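Local coordinates for hypothetical protein (Bacteroides caccae, PDB 4M8R), which is of unknown function but combines an N-terminal Ig-like domain with a WD40-like domain of the beta-propeller type, at residues M81-P86 with D180-E185; R153-L158 with S418-N423; Q159-L164 with P176-F181. All blocks are in the same frame, centred on the assembly; numbering follows the deposited sequence.

Interaction 1 of 3, residues M81-P86 with D180-E185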
loop_
_atom_site.group_PDB
_atom_site.type_symbol
_atom_site.label_atom_id
_atom_site.label_comp_id
_atom_site.label_asym_id
_atom_site.label_seq_id
_atom_site.Cartn_x
_atom_site.Cartn_y
_atom_site.Cartn_z
HETATM N N MSE A 81 30.136 9.579 7.646
HETATM C CA MSE A 81 29.263 8.963 6.648
HETATM C C MSE A 81 28.205 8.170 7.376
HETATM O O MSE A 81 28.507 7.438 8.319
HETATM C CB MSE A 81 30.056 8.057 5.704
HETATM C CG MSE A 81 31.186 8.777 4.961
HETATM SE SE MSE A 81 30.533 10.348 3.964
HETATM C CE MSE A 81 29.311 9.443 2.724
ATOM N N PRO A 82 26.937 8.314 6.959
ATOM C CA PRO A 82 25.829 7.687 7.675
ATOM C C PRO A 82 25.571 6.213 7.360
ATOM O O PRO A 82 25.926 5.719 6.284
ATOM C CB PRO A 82 24.626 8.508 7.217
ATOM C CG PRO A 82 24.980 8.938 5.840
ATOM C CD PRO A 82 26.459 9.183 5.866
ATOM N N TYR A 83 24.940 5.540 8.319
ATOM C CA TYR A 83 24.391 4.201 8.136
ATOM C C TYR A 83 22.978 4.296 7.571
ATOM O O TYR A 83 22.456 5.391 7.381
ATOM C CB TYR A 83 24.353 3.458 9.479
ATOM C CG TYR A 83 25.714 3.079 10.018
ATOM C CD1 TYR A 83 26.457 3.973 10.779
ATOM C CD2 TYR A 83 26.251 1.820 9.769
ATOM C CE1 TYR A 83 27.708 3.627 11.269
ATOM C CE2 TYR A 83 27.491 1.463 10.257
ATOM C CZ TYR A 83 28.217 2.369 11.009
ATOM O OH TYR A 83 29.459 2.004 11.488
ATOM N N ARG A 84 22.386 3.138 7.290
ATOM C CA ARG A 84 20.962 2.984 6.948
ATOM C C ARG A 84 20.573 3.375 5.522
ATOM O O ARG A 84 19.387 3.413 5.201
ATOM C CB ARG A 84 20.048 3.689 7.967
ATOM C CG ARG A 84 20.275 3.231 9.398
ATOM C CD ARG A 84 19.260 3.805 10.368
ATOM N NE ARG A 84 19.343 3.125 11.660
ATOM C CZ ARG A 84 20.252 3.371 12.602
ATOM N NH1 ARG A 84 21.183 4.305 12.436
ATOM N NH2 ARG A 84 20.232 2.666 13.729
ATOM N N LYS A 85 21.545 3.638 4.658
ATOM C CA LYS A 85 21.252 3.772 3.235
ATOM C C LYS A 85 21.830 2.573 2.499
ATOM O O LYS A 85 22.756 1.934 2.984
ATOM C CB LYS A 85 21.841 5.059 2.661
ATOM C CG LYS A 85 21.699 6.289 3.540
ATOM C CD LYS A 85 20.253 6.644 3.827
ATOM C CE LYS A 85 20.178 7.856 4.749
ATOM N NZ LYS A 85 20.945 7.675 6.016
ATOM N N PRO A 86 21.276 2.254 1.324
ATOM C CA PRO A 86 21.925 1.262 0.458
ATOM C C PRO A 86 23.215 1.799 -0.139
ATOM O O PRO A 86 23.536 2.984 0.038
ATOM C CB PRO A 86 20.895 1.009 -0.648
ATOM C CG PRO A 86 19.977 2.175 -0.600
ATOM C CD PRO A 86 19.957 2.664 0.815
ATOM N N ASP A 180 21.790 3.701 19.546
ATOM C CA ASP A 180 21.935 3.270 18.155
ATOM C C ASP A 180 22.913 2.104 18.080
ATOM O O ASP A 180 24.074 2.253 18.445
ATOM C CB ASP A 180 22.440 4.446 17.305
ATOM C CG ASP A 180 22.503 4.130 15.811
ATOM O OD1 ASP A 180 22.714 2.957 15.434
ATOM O OD2 ASP A 180 22.347 5.071 15.001
ATOM N N PHE A 181 22.448 0.947 17.615
ATOM C CA PHE A 181 23.313 -0.237 17.520
ATOM C C PHE A 181 24.476 -0.069 16.539
ATOM O O PHE A 181 25.537 -0.640 16.754
ATOM C CB PHE A 181 22.522 -1.496 17.121
ATOM C CG PHE A 181 21.661 -2.080 18.222
ATOM C CD1 PHE A 181 22.038 -2.026 19.558
ATOM C CD2 PHE A 181 20.487 -2.744 17.896
ATOM C CE1 PHE A 181 21.238 -2.585 20.541
ATOM C CE2 PHE A 181 19.691 -3.311 18.875
ATOM C CZ PHE A 181 20.067 -3.232 20.199
ATOM N N CYS A 182 24.276 0.701 15.471
ATOM C CA CYS A 182 25.333 0.940 14.479
ATOM C C CYS A 182 26.573 1.610 15.071
ATOM O O CYS A 182 27.689 1.235 14.745
ATOM C CB CYS A 182 24.823 1.819 13.335
ATOM S SG CYS A 182 23.464 1.128 12.371
ATOM N N THR A 183 26.363 2.608 15.928
ATOM C CA THR A 183 27.453 3.431 16.463
ATOM C C THR A 183 27.696 3.268 17.954
ATOM O O THR A 183 28.752 3.643 18.445
ATOM C CB THR A 183 27.170 4.922 16.223
ATOM O OG1 THR A 183 25.906 5.272 16.804
ATOM C CG2 THR A 183 27.146 5.222 14.727
ATOM N N GLY A 184 26.724 2.726 18.683
ATOM C CA GLY A 184 26.805 2.662 20.142
ATOM C C GLY A 184 26.600 4.014 20.812
ATOM O O GLY A 184 26.833 4.155 22.013
ATOM N N GLU A 185 26.136 5.000 20.045
ATOM C CA GLU A 185 25.922 6.351 20.553
ATOM C C GLU A 185 24.492 6.554 21.047
ATOM O O GLU A 185 23.553 5.906 20.573
ATOM C CB GLU A 185 26.240 7.387 19.475
ATOM C CG GLU A 185 27.727 7.646 19.288
ATOM C CD GLU A 185 28.022 8.599 18.142
ATOM O OE1 GLU A 185 27.093 8.925 17.371
ATOM O OE2 GLU A 185 29.192 9.015 18.007
#

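Interaction 2 of 3, residues R153-L158 with S418-N423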
loop_
_atom_site.group_PDB
_atom_site.type_symbol
_atom_site.label_atom_id
_atom_site.label_comp_id
_atom_site.label_asym_id
_atom_site.label_seq_id
_atom_site.Cartn_x
_atom_site.Cartn_y
_atom_site.Cartn_z
ATOM N N ARG A 153 16.476 2.098 31.439
ATOM C CA ARG A 153 15.299 1.511 32.060
ATOM C C ARG A 153 14.149 1.448 31.064
ATOM O O ARG A 153 14.088 2.257 30.144
ATOM C CB ARG A 153 14.911 2.412 33.223
ATOM C CG ARG A 153 14.090 1.775 34.318
ATOM C CD ARG A 153 14.070 2.700 35.525
ATOM N NE ARG A 153 13.479 4.002 35.200
ATOM C CZ ARG A 153 12.329 4.473 35.689
ATOM N NH1 ARG A 153 11.602 3.771 36.558
ATOM N NH2 ARG A 153 11.904 5.673 35.313
ATOM N N SER A 154 13.235 0.500 31.257
ATOM C CA SER A 154 12.017 0.413 30.450
ATOM C C SER A 154 12.367 0.295 28.971
ATOM O O SER A 154 11.841 1.017 28.122
ATOM C CB SER A 154 11.132 1.638 30.698
ATOM O OG SER A 154 9.848 1.458 30.136
ATOM N N VAL A 155 13.260 -0.636 28.675
ATOM C CA VAL A 155 13.876 -0.712 27.363
ATOM C C VAL A 155 12.952 -1.369 26.346
ATOM O O VAL A 155 12.420 -2.451 26.583
ATOM C CB VAL A 155 15.214 -1.459 27.436
ATOM C CG1 VAL A 155 15.868 -1.514 26.066
ATOM C CG2 VAL A 155 16.127 -0.770 28.440
ATOM N N VAL A 156 12.779 -0.701 25.210
ATOM C CA VAL A 156 11.883 -1.149 24.154
ATOM C C VAL A 156 12.498 -0.872 22.793
ATOM O O VAL A 156 13.496 -0.162 22.685
ATOM C CB VAL A 156 10.525 -0.426 24.224
ATOM C CG1 VAL A 156 9.816 -0.749 25.524
ATOM C CG2 VAL A 156 10.699 1.081 24.081
ATOM N N ASN A 157 11.882 -1.426 21.754
ATOM C CA ASN A 157 12.348 -1.240 20.390
ATOM C C ASN A 157 11.238 -0.708 19.513
ATOM O O ASN A 157 10.096 -1.135 19.624
ATOM C CB ASN A 157 12.835 -2.568 19.819
ATOM C CG ASN A 157 13.054 -2.517 18.310
ATOM O OD1 ASN A 157 12.311 -3.134 17.546
ATOM N ND2 ASN A 157 14.080 -1.785 17.875
ATOM N N LEU A 158 11.574 0.245 18.652
ATOM C CA LEU A 158 10.698 0.611 17.556
ATOM C C LEU A 158 11.188 -0.143 16.341
ATOM O O LEU A 158 12.335 0.010 15.940
ATOM C CB LEU A 158 10.731 2.114 17.299
ATOM C CG LEU A 158 9.888 2.588 16.112
ATOM C CD1 LEU A 158 8.432 2.172 16.265
ATOM C CD2 LEU A 158 10.010 4.097 15.972
ATOM N N SER A 418 15.872 -7.741 32.405
ATOM C CA SER A 418 15.127 -7.216 31.270
ATOM C C SER A 418 15.708 -7.755 29.979
ATOM O O SER A 418 16.925 -7.727 29.773
ATOM C CB SER A 418 15.186 -5.691 31.256
ATOM O OG SER A 418 14.756 -5.160 32.495
ATOM N N VAL A 419 14.830 -8.260 29.118
ATOM C CA VAL A 419 15.202 -8.596 27.747
ATOM C C VAL A 419 14.225 -7.928 26.793
ATOM O O VAL A 419 13.087 -7.645 27.162
ATOM C CB VAL A 419 15.227 -10.116 27.487
ATOM C CG1 VAL A 419 16.357 -10.763 28.271
ATOM C CG2 VAL A 419 13.887 -10.761 27.815
ATOM N N VAL A 420 14.677 -7.688 25.569
ATOM C CA VAL A 420 13.877 -6.989 24.578
ATOM C C VAL A 420 14.143 -7.534 23.184
ATOM O O VAL A 420 15.291 -7.742 22.798
ATOM C CB VAL A 420 14.149 -5.463 24.622
ATOM C CG1 VAL A 420 15.643 -5.163 24.527
ATOM C CG2 VAL A 420 13.386 -4.743 23.520
ATOM N N TRP A 421 13.072 -7.782 22.438
ATOM C CA TRP A 421 13.182 -8.103 21.019
ATOM C C TRP A 421 13.403 -6.813 20.228
ATOM O O TRP A 421 12.779 -5.790 20.519
ATOM C CB TRP A 421 11.907 -8.779 20.521
ATOM C CG TRP A 421 11.805 -10.249 20.813
ATOM C CD1 TRP A 421 10.914 -10.857 21.644
ATOM C CD2 TRP A 421 12.610 -11.292 20.254
ATOM N NE1 TRP A 421 11.114 -12.210 21.641
ATOM C CE2 TRP A 421 12.148 -12.506 20.798
ATOM C CE3 TRP A 421 13.673 -11.317 19.348
ATOM C CZ2 TRP A 421 12.715 -13.740 20.469
ATOM C CZ3 TRP A 421 14.240 -12.543 19.021
ATOM C CH2 TRP A 421 13.758 -13.739 19.580
ATOM N N ALA A 422 14.279 -6.856 19.229
ATOM C CA ALA A 422 14.558 -5.661 18.435
ATOM C C ALA A 422 15.078 -5.958 17.047
ATOM O O ALA A 422 15.748 -6.962 16.822
ATOM C CB ALA A 422 15.545 -4.765 19.161
ATOM N N ASN A 423 14.725 -5.077 16.115
ATOM C CA ASN A 423 15.394 -4.985 14.823
ATOM C C ASN A 423 15.460 -3.519 14.389
ATOM O O ASN A 423 15.136 -2.623 15.184
ATOM C CB ASN A 423 14.698 -5.849 13.765
ATOM C CG ASN A 423 13.363 -5.282 13.319
ATOM O OD1 ASN A 423 12.797 -4.399 13.961
ATOM N ND2 ASN A 423 12.859 -5.787 12.202
ATOM O OXT ASN A 423 15.835 -3.203 13.255
#

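Interaction 3 of 3, residues Q159-L164 with P176-F181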
loop_
_atom_site.group_PDB
_atom_site.type_symbol
_atom_site.label_atom_id
_atom_site.label_comp_id
_atom_site.label_asym_id
_atom_site.label_seq_id
_atom_site.Cartn_x
_atom_site.Cartn_y
_atom_site.Cartn_z
ATOM N N GLN A 159 10.324 -0.958 15.752
ATOM C CA GLN A 159 10.750 -1.840 14.680
ATOM C C GLN A 159 11.496 -1.081 13.581
ATOM O O GLN A 159 11.127 0.037 13.223
ATOM C CB GLN A 159 9.571 -2.627 14.099
ATOM C CG GLN A 159 8.453 -1.785 13.501
ATOM C CD GLN A 159 7.476 -2.600 12.660
ATOM O OE1 GLN A 159 7.630 -3.815 12.499
ATOM N NE2 GLN A 159 6.464 -1.925 12.112
ATOM N N LYS A 160 12.563 -1.704 13.083
ATOM C CA LYS A 160 13.394 -1.198 11.977
ATOM C C LYS A 160 14.374 -0.091 12.342
ATOM O O LYS A 160 15.134 0.341 11.487
ATOM C CB LYS A 160 12.547 -0.768 10.775
ATOM C CG LYS A 160 11.626 -1.855 10.250
ATOM C CD LYS A 160 10.826 -1.354 9.065
ATOM C CE LYS A 160 9.923 -2.442 8.516
ATOM N NZ LYS A 160 9.046 -1.903 7.441
ATOM N N THR A 161 14.383 0.364 13.588
ATOM C CA THR A 161 15.308 1.420 13.999
ATOM C C THR A 161 16.713 0.914 14.296
ATOM O O THR A 161 17.655 1.702 14.329
ATOM C CB THR A 161 14.790 2.170 15.236
ATOM O OG1 THR A 161 14.578 1.247 16.310
ATOM C CG2 THR A 161 13.494 2.881 14.905
ATOM N N TYR A 162 16.851 -0.393 14.496
ATOM C CA TYR A 162 18.130 -1.027 14.860
ATOM C C TYR A 162 18.789 -0.296 16.025
ATOM O O TYR A 162 19.924 0.181 15.931
ATOM C CB TYR A 162 19.083 -1.150 13.654
ATOM C CG TYR A 162 20.188 -2.174 13.861
ATOM C CD1 TYR A 162 19.889 -3.511 14.118
ATOM C CD2 TYR A 162 21.530 -1.814 13.776
ATOM C CE1 TYR A 162 20.889 -4.453 14.303
ATOM C CE2 TYR A 162 22.540 -2.752 13.959
ATOM C CZ TYR A 162 22.213 -4.069 14.223
ATOM O OH TYR A 162 23.208 -5.005 14.402
ATOM N N GLY A 163 18.038 -0.222 17.119
ATOM C CA GLY A 163 18.514 0.342 18.367
ATOM C C GLY A 163 17.423 0.254 19.415
ATOM O O GLY A 163 16.331 -0.250 19.134
ATOM N N LEU A 164 17.710 0.752 20.617
ATOM C CA LEU A 164 16.796 0.616 21.747
ATOM C C LEU A 164 16.421 1.954 22.342
ATOM O O LEU A 164 17.271 2.824 22.517
ATOM C CB LEU A 164 17.423 -0.245 22.837
ATOM C CG LEU A 164 17.825 -1.660 22.430
ATOM C CD1 LEU A 164 18.610 -2.335 23.545
ATOM C CD2 LEU A 164 16.606 -2.485 22.055
ATOM N N PRO A 176 13.685 10.213 27.725
ATOM C CA PRO A 176 13.857 9.151 26.746
ATOM C C PRO A 176 15.131 9.296 25.918
ATOM O O PRO A 176 15.464 10.402 25.477
ATOM C CB PRO A 176 12.624 9.294 25.857
ATOM C CG PRO A 176 12.274 10.731 25.943
ATOM C CD PRO A 176 12.626 11.157 27.333
ATOM N N PHE A 177 15.814 8.169 25.712
ATOM C CA PHE A 177 17.000 8.090 24.863
ATOM C C PHE A 177 16.906 6.935 23.884
ATOM O O PHE A 177 16.239 5.941 24.151
ATOM C CB PHE A 177 18.238 7.885 25.721
ATOM C CG PHE A 177 18.607 9.083 26.525
ATOM C CD1 PHE A 177 19.462 10.039 26.003
ATOM C CD2 PHE A 177 18.090 9.261 27.796
ATOM C CE1 PHE A 177 19.805 11.153 26.741
ATOM C CE2 PHE A 177 18.424 10.373 28.535
ATOM C CZ PHE A 177 19.284 11.320 28.009
ATOM N N PHE A 178 17.604 7.074 22.761
ATOM C CA PHE A 178 17.756 6.008 21.783
ATOM C C PHE A 178 19.222 5.601 21.722
ATOM O O PHE A 178 20.091 6.442 21.491
ATOM C CB PHE A 178 17.297 6.494 20.408
ATOM C CG PHE A 178 17.562 5.519 19.287
ATOM C CD1 PHE A 178 16.781 4.382 19.139
ATOM C CD2 PHE A 178 18.572 5.755 18.370
ATOM C CE1 PHE A 178 17.016 3.490 18.110
ATOM C CE2 PHE A 178 18.810 4.869 17.333
ATOM C CZ PHE A 178 18.035 3.734 17.200
ATOM N N LEU A 179 19.494 4.318 21.965
ATOM C CA LEU A 179 20.829 3.762 21.775
ATOM C C LEU A 179 20.911 3.156 20.383
ATOM O O LEU A 179 20.200 2.208 20.092
ATOM C CB LEU A 179 21.128 2.682 22.818
ATOM C CG LEU A 179 22.402 1.877 22.548
ATOM C CD1 LEU A 179 23.627 2.779 22.606
ATOM C CD2 LEU A 179 22.524 0.729 23.534
ATOM N N ASP A 180 21.790 3.701 19.546
ATOM C CA ASP A 180 21.935 3.270 18.155
ATOM C C ASP A 180 22.913 2.104 18.080
ATOM O O ASP A 180 24.074 2.253 18.445
ATOM C CB ASP A 180 22.440 4.446 17.305
ATOM C CG ASP A 180 22.503 4.130 15.811
ATOM O OD1 ASP A 180 22.714 2.957 15.434
ATOM O OD2 ASP A 180 22.347 5.071 15.001
ATOM N N PHE A 181 22.448 0.947 17.615
ATOM C CA PHE A 181 23.313 -0.237 17.520
ATOM C C PHE A 181 24.476 -0.069 16.539
ATOM O O PHE A 181 25.537 -0.640 16.754
ATOM C CB PHE A 181 22.522 -1.496 17.121
ATOM C CG PHE A 181 21.661 -2.080 18.222
ATOM C CD1 PHE A 181 22.038 -2.026 19.558
ATOM C CD2 PHE A 181 20.487 -2.744 17.896
ATOM C CE1 PHE A 181 21.238 -2.585 20.541
ATOM C CE2 PHE A 181 19.691 -3.311 18.875
ATOM C CZ PHE A 181 20.067 -3.232 20.199
#

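Interaction 1 of 3, residues M81-P86 with D180-E185
Arg84 and Asp180 form a two-pronged salt bridge across the interface between the N-terminal Ig-like domain and the WD40-like beta-propeller domain, a compact example of how two loops can join domains by pairing charge and packing an apolar layer beside it. Arg84 lies in the loop between strands 76-80 and 88-96; Asp180 ends strand 173-180, where the chain turns toward strand 186-188. The guanidinium arrives end-on. Its NH1 donates to Asp180 OD2 at 2.9 Å, on the syn side of the carboxylate, whereas NH2 of Arg84 meets OD1 of Asp180 at 3.0 Å from above the carboxylate plane, because the two flat groups are turned 61° against each other. Asp180 sets CG opposite its main-chain N (chi1 -175°), which points the carboxylate at Arg84. NH2 of Arg84 also donates to the carbonyl of Thr161, and Asp180 OD2 has a weak bond with the hydroxyl of Tyr231. OD1 of Asp180 also accepts a hydrogen bond from the backbone N of Cys182, 2.7 Å away, closing an Asx turn. That N-H comes from the carboxylate face opposite to Arg84 NH2, so donors on both faces resist rotation of the group. Beyond this turn, Gly184 N donates to Asp180 O at 2.7 Å. In the Ig-like domain's loop, Lys85 NZ curls back to Tyr83 O. Cys182 CB stands over the centre of the Tyr83 ring, 3.7 Å from its centroid, in a CH-pi contact, and Thr183 CG2 touches CE1 of that ring obliquely. The sulfur SG of Cys182 lies over one face of the Arg84 guanidinium, 3.8 Å from NH2.

Interaction 2 of 3, residues R153-L158 with S418-N423
The chain from Val155 to Leu158 runs beside Val420-Asn423 in nearly the same direction, the two paths 27° apart. CA atoms approach to 6.2 Å between Val156 and Val420 and to 5.3 Å between Asn157 and Ala422, yet no backbone-to-backbone hydrogen bond spans the gap; side chains do the joining. Val155 and Val420 cross at about a right angle, with CG1 of one 4.0 Å from CG1 of the other. In Val420 a chi1 of 52° sets the second methyl, CG2, trans to the amide nitrogen, where it rests against Val156 CA. Farther along, the Asn157 amide lies against the methyl of Ala422, CG to CB 3.5 Å, and reaches the chain terminus. ND2 of Asn157 donates to the terminal Asn423 O at 3.0 Å, in the carbonyl plane, and to Gly163 O as well, while OD1 of Asn157 accepts a weak 3.4 Å bond from Asn423 N. Replacing Asn157 by an alanine removes this amide and would probably cost the terminal oxygen one of its donors, Gly163 O its side-chain donor and the Asn423 N-H its weak acceptor. The arrangement is consistent with propeller closure, in which the C-terminal strand completes the blade begun by strand 118-123. Edge strands of two blades thus lie side by side: Val155, Val420 and Ala422 share Leu164 of strand 163-170, and Val156 turns to Leu199 and Ile201 of strand 196-201.

Interaction 3 of 3, residues Q159-L164 with P176-F181
The open end of the beta hairpin formed by strands 163-170 and 173-180 is held where Leu164 and Leu179 face each other as an antiparallel hydrogen-bonded pair. Leu179 N gives to Leu164 O at 2.7 Å, and Leu164 N returns a bond to Leu179 O at 2.9 Å; both lie in the accepting carbonyl plane. One step on, Gly163 and Asp180 form a non-hydrogen-bonded pair. Gly163 is almost fully extended, and a CB there would collide with Leu179 O and with CZ of Phe178. The Phe178 ring passes close, its CE1 3.5 Å from Gly163 CA, and the Phe178 CA makes a CH...O contact with Leu164 O. These two strands are the middle pair of a four-stranded antiparallel blade, flanked by 153-156 and 186-188, as is usual for a beta-propeller. Past the paired residues, Phe181 N still reaches Tyr162 O at 3.1 Å. Phe181 turns its edge to the face of Tyr162 in a T-shaped pair, centroids 5.2 Å apart and planes at 75°, while its CB sits above the same tyrosine ring. Tyr162 holds its CG trans to the main-chain nitrogen (chi1 -161°), which turns the ring's face to the edge of Phe181. Gly163 CA sits over one face of the Phe181 ring, toward its rim, in a CH-pi contact, and Leu164 CG packs 3.5 Å from CZ of Phe181. Phe181 also stacks on Tyr120 of the neighbouring blade. One residue before Tyr162, Thr161 bonds through OG1 to Leu158 O, and its carbonyl O meets CZ at the edge of the Phe178 ring, 3.5 Å away.

Overall arrangement
Interaction 3 is the middle member of the series, its centre about 10 Å from that of interaction 1 and about 9 Å from that of interaction 2, which themselves lie about 18 Å apart and do not touch. It shares Asp180 and Phe181 with interaction 1, and Arg84 NH2 reaches Thr161 O at 2.8 Å, so the domain interface extends into the loop leading to the hairpin. The same loop receives the chain terminus: Asn423 O lies 2.9 Å from Tyr162 N, and Asn423 OD1 lies 2.8 Å from Lys160 N. No active site is known; ethanediol, probably from crystallisation, lies about 4 Å from the side chain of Arg84, and likewise about 4 Å from that of Thr161.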